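Local coordinates for possible membrane-associated serine protease (Mycobacterium tuberculosis, PDB 3K6Y), which is a membrane-associated serine protease, of which this is the trypsin-like domain, and is probably required for resistance to acid and oxidative stress, at residues 83-97 and 105-117. Residues are numbered along the deposited sequence; the frame is centred on the assembly and turned at random.
Sequences VTVYAGDKPFEATVV and VAILAVPHLPPPP
F92 lays its ring against the turn that follows strand 105-109. L113 comes at it roughly at a right angle and sets CD1 over one face, a CH-pi contact 4.2 Å from the ring centroid and 16° off the normal. With chi1 at 179° the L113 side chain extends away from its own N, and chi2 near 60° turns CD1 to the ring; the small methyl of A87 meets the same CD1, its CB 3.8 Å away. P114 meets the ring obliquely, its CD 3.4 Å from F92 CZ; the proline ring, rigid and with no N-H, offers an apolar CD to the aromatic. V110 CG1 presses on F92 CB at 3.6 Å, while its other branch, CG2, reaches V85 and A94. Further along, L108 splits its methyls: CD1 goes to V83 and V85, CD2 to V96 CG2 at 3.8 Å. V83, V85, V96 and L108 are buried branched aliphatics within the N-terminal six-stranded barrel of the chymotrypsin-like fold, where strands 90-100 and 105-109 form an antiparallel hairpin. T95 and A109 are a hydrogen-bonded pair of it, T95 N donating to A109 O (2.9 Å) and A109 N to T95 O; V97 N adds a bond to I107 O. Past A94 and V110 the chains separate, and a water donates to both E93 O and P111 O, bridging two acceptors that cannot bond each other.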
# COMPACT_ATOMS: atom_id res chain seq x y z
N VAL A 83 -6.97 12.20 -5.75
CA VAL A 83 -8.23 12.13 -5.03
C VAL A 83 -8.84 13.52 -5.03
O VAL A 83 -8.17 14.49 -4.68
CB VAL A 83 -8.02 11.64 -3.59
CG1 VAL A 83 -9.34 11.63 -2.80
CG2 VAL A 83 -7.36 10.27 -3.55
N THR A 84 -10.10 13.62 -5.45
CA THR A 84 -10.83 14.88 -5.43
C THR A 84 -12.05 14.72 -4.53
O THR A 84 -12.73 13.69 -4.57
CB THR A 84 -11.28 15.27 -6.85
OG1 THR A 84 -10.12 15.34 -7.69
CG2 THR A 84 -11.96 16.64 -6.86
N VAL A 85 -12.32 15.75 -3.73
CA VAL A 85 -13.50 15.80 -2.89
C VAL A 85 -14.48 16.82 -3.49
O VAL A 85 -14.07 17.92 -3.86
CB VAL A 85 -13.07 16.22 -1.46
CG1 VAL A 85 -14.27 16.67 -0.63
CG2 VAL A 85 -12.29 15.08 -0.79
N TYR A 86 -15.75 16.44 -3.59
CA TYR A 86 -16.76 17.38 -4.12
C TYR A 86 -17.71 17.76 -3.01
O TYR A 86 -18.28 16.89 -2.36
CB TYR A 86 -17.55 16.75 -5.25
CG TYR A 86 -16.69 16.42 -6.42
CD1 TYR A 86 -15.97 15.23 -6.45
CD2 TYR A 86 -16.56 17.30 -7.50
CE1 TYR A 86 -15.16 14.89 -7.50
CE2 TYR A 86 -15.73 16.95 -8.59
CZ TYR A 86 -15.03 15.75 -8.56
OH TYR A 86 -14.21 15.37 -9.60
N ALA A 87 -17.84 19.07 -2.79
CA ALA A 87 -18.81 19.58 -1.83
C ALA A 87 -19.53 20.74 -2.50
O ALA A 87 -18.89 21.58 -3.11
CB ALA A 87 -18.11 20.07 -0.56
N GLY A 88 -20.85 20.77 -2.37
CA GLY A 88 -21.64 21.83 -3.00
C GLY A 88 -21.36 21.96 -4.49
O GLY A 88 -21.28 23.07 -5.02
N ASP A 89 -21.20 20.80 -5.16
CA ASP A 89 -20.95 20.70 -6.61
C ASP A 89 -19.67 21.40 -7.09
O ASP A 89 -19.59 21.87 -8.22
CB ASP A 89 -22.17 21.18 -7.41
N LYS A 90 -18.67 21.44 -6.21
CA LYS A 90 -17.37 22.07 -6.47
C LYS A 90 -16.27 21.10 -6.08
O LYS A 90 -16.36 20.45 -5.02
CB LYS A 90 -17.23 23.31 -5.60
CG LYS A 90 -15.95 24.08 -5.76
N PRO A 91 -15.22 20.99 -6.92
CA PRO A 91 -14.09 20.12 -6.59
C PRO A 91 -13.06 20.75 -5.66
O PRO A 91 -12.75 21.95 -5.76
CB PRO A 91 -13.46 19.84 -7.95
CG PRO A 91 -13.75 21.08 -8.75
CD PRO A 91 -15.08 21.58 -8.27
N PHE A 92 -12.50 19.92 -4.79
CA PHE A 92 -11.42 20.35 -3.88
C PHE A 92 -10.32 19.32 -3.97
O PHE A 92 -10.57 18.12 -3.90
CB PHE A 92 -11.95 20.42 -2.44
CG PHE A 92 -12.94 21.53 -2.25
CD1 PHE A 92 -14.29 21.34 -2.55
CD2 PHE A 92 -12.51 22.79 -1.84
CE1 PHE A 92 -15.20 22.39 -2.43
CE2 PHE A 92 -13.44 23.85 -1.73
CZ PHE A 92 -14.76 23.64 -2.04
N GLU A 93 -9.09 19.79 -4.12
CA GLU A 93 -7.94 18.91 -4.07
C GLU A 93 -7.80 18.33 -2.67
O GLU A 93 -8.06 19.00 -1.67
CB GLU A 93 -6.68 19.69 -4.45
CG GLU A 93 -6.65 20.17 -5.91
CD GLU A 93 -5.34 20.84 -6.30
OE1 GLU A 93 -4.30 20.56 -5.67
OE2 GLU A 93 -5.35 21.64 -7.27
N ALA A 94 -7.40 17.07 -2.62
CA ALA A 94 -7.24 16.36 -1.36
C ALA A 94 -5.90 15.65 -1.34
O ALA A 94 -5.35 15.27 -2.39
CB ALA A 94 -8.36 15.40 -1.16
N THR A 95 -5.39 15.45 -0.13
CA THR A 95 -4.18 14.67 0.12
C THR A 95 -4.55 13.55 1.08
O THR A 95 -5.22 13.80 2.08
CB THR A 95 -3.07 15.58 0.78
OG1 THR A 95 -2.77 16.63 -0.14
CG2 THR A 95 -1.80 14.79 1.03
N VAL A 96 -4.09 12.33 0.81
CA VAL A 96 -4.32 11.23 1.74
C VAL A 96 -3.24 11.32 2.83
O VAL A 96 -2.06 11.08 2.56
CB VAL A 96 -4.24 9.87 1.02
CG1 VAL A 96 -4.52 8.76 2.01
CG2 VAL A 96 -5.22 9.80 -0.16
N VAL A 97 -3.62 11.67 4.06
CA VAL A 97 -2.65 11.86 5.13
C VAL A 97 -2.66 10.75 6.16
O VAL A 97 -1.73 10.65 6.96
CB VAL A 97 -2.79 13.25 5.83
CG1 VAL A 97 -2.56 14.35 4.81
CG2 VAL A 97 -4.14 13.41 6.52
N VAL A 105 -9.85 2.67 6.84
CA VAL A 105 -10.18 4.09 6.98
C VAL A 105 -9.06 4.92 6.38
O VAL A 105 -7.89 4.56 6.53
CB VAL A 105 -10.35 4.49 8.46
CG1 VAL A 105 -10.52 6.02 8.63
CG2 VAL A 105 -11.54 3.78 9.05
N ALA A 106 -9.43 6.00 5.70
CA ALA A 106 -8.47 7.00 5.26
C ALA A 106 -8.93 8.36 5.75
O ALA A 106 -10.15 8.61 5.86
CB ALA A 106 -8.32 7.01 3.72
N ILE A 107 -7.97 9.23 6.04
CA ILE A 107 -8.28 10.63 6.33
C ILE A 107 -7.62 11.47 5.27
O ILE A 107 -6.44 11.27 4.93
CB ILE A 107 -7.80 11.05 7.75
CG1 ILE A 107 -8.54 10.22 8.81
CG2 ILE A 107 -8.02 12.56 7.97
CD1 ILE A 107 -8.07 10.46 10.26
N LEU A 108 -8.42 12.40 4.74
CA LEU A 108 -7.98 13.32 3.70
C LEU A 108 -7.83 14.70 4.26
O LEU A 108 -8.71 15.19 4.98
CB LEU A 108 -9.02 13.37 2.57
CG LEU A 108 -9.47 12.02 2.02
CD1 LEU A 108 -10.51 12.22 0.95
CD2 LEU A 108 -8.33 11.20 1.46
N ALA A 109 -6.72 15.35 3.88
CA ALA A 109 -6.55 16.79 4.12
C ALA A 109 -7.10 17.54 2.92
O ALA A 109 -6.72 17.26 1.77
CB ALA A 109 -5.07 17.13 4.33
N VAL A 110 -8.03 18.46 3.17
CA VAL A 110 -8.77 19.13 2.09
C VAL A 110 -8.80 20.62 2.40
O VAL A 110 -9.72 21.12 3.06
CB VAL A 110 -10.21 18.59 1.97
CG1 VAL A 110 -10.86 19.11 0.69
CG2 VAL A 110 -10.22 17.04 2.00
N PRO A 111 -7.75 21.34 2.00
CA PRO A 111 -7.69 22.78 2.30
C PRO A 111 -8.89 23.56 1.80
O PRO A 111 -9.37 23.34 0.68
CB PRO A 111 -6.42 23.23 1.56
CG PRO A 111 -5.57 22.02 1.51
CD PRO A 111 -6.51 20.86 1.38
N HIS A 112 -9.35 24.48 2.66
CA HIS A 112 -10.41 25.44 2.32
C HIS A 112 -11.75 24.78 2.00
O HIS A 112 -12.55 25.31 1.22
CB HIS A 112 -9.95 26.38 1.21
CG HIS A 112 -8.60 26.99 1.46
ND1 HIS A 112 -7.52 26.76 0.64
CD2 HIS A 112 -8.15 27.74 2.49
CE1 HIS A 112 -6.46 27.39 1.13
NE2 HIS A 112 -6.82 27.99 2.25
N LEU A 113 -12.03 23.65 2.64
CA LEU A 113 -13.28 22.94 2.44
C LEU A 113 -14.37 23.65 3.27
O LEU A 113 -14.27 23.72 4.49
CB LEU A 113 -13.10 21.50 2.90
CG LEU A 113 -14.33 20.62 2.77
CD1 LEU A 113 -14.80 20.51 1.33
CD2 LEU A 113 -13.97 19.27 3.36
N PRO A 114 -15.42 24.19 2.62
CA PRO A 114 -16.39 24.98 3.41
C PRO A 114 -17.23 24.31 4.50
O PRO A 114 -17.44 24.92 5.53
CB PRO A 114 -17.29 25.62 2.34
CG PRO A 114 -16.44 25.64 1.12
CD PRO A 114 -15.67 24.32 1.18
N PRO A 115 -17.78 23.10 4.28
CA PRO A 115 -18.73 22.61 5.28
C PRO A 115 -18.16 22.27 6.65
O PRO A 115 -16.99 21.91 6.77
CB PRO A 115 -19.35 21.38 4.63
CG PRO A 115 -18.39 20.97 3.59
CD PRO A 115 -17.72 22.21 3.10
N PRO A 116 -19.02 22.33 7.68
CA PRO A 116 -18.56 22.08 9.03
C PRO A 116 -18.45 20.58 9.32
O PRO A 116 -19.01 19.75 8.60
CB PRO A 116 -19.69 22.69 9.87
CG PRO A 116 -20.93 22.42 9.05
CD PRO A 116 -20.46 22.68 7.64
N PRO A 117 -17.75 20.23 10.40
CA PRO A 117 -17.64 18.84 10.76
C PRO A 117 -18.91 18.27 11.36
O PRO A 117 -19.76 19.00 11.90
CB PRO A 117 -16.55 18.82 11.83
CG PRO A 117 -16.52 20.21 12.41
CD PRO A 117 -16.98 21.12 11.29
O HOH W 1 -8.49 21.78 -1.42
O HOH W 2 -4.18 18.62 0.66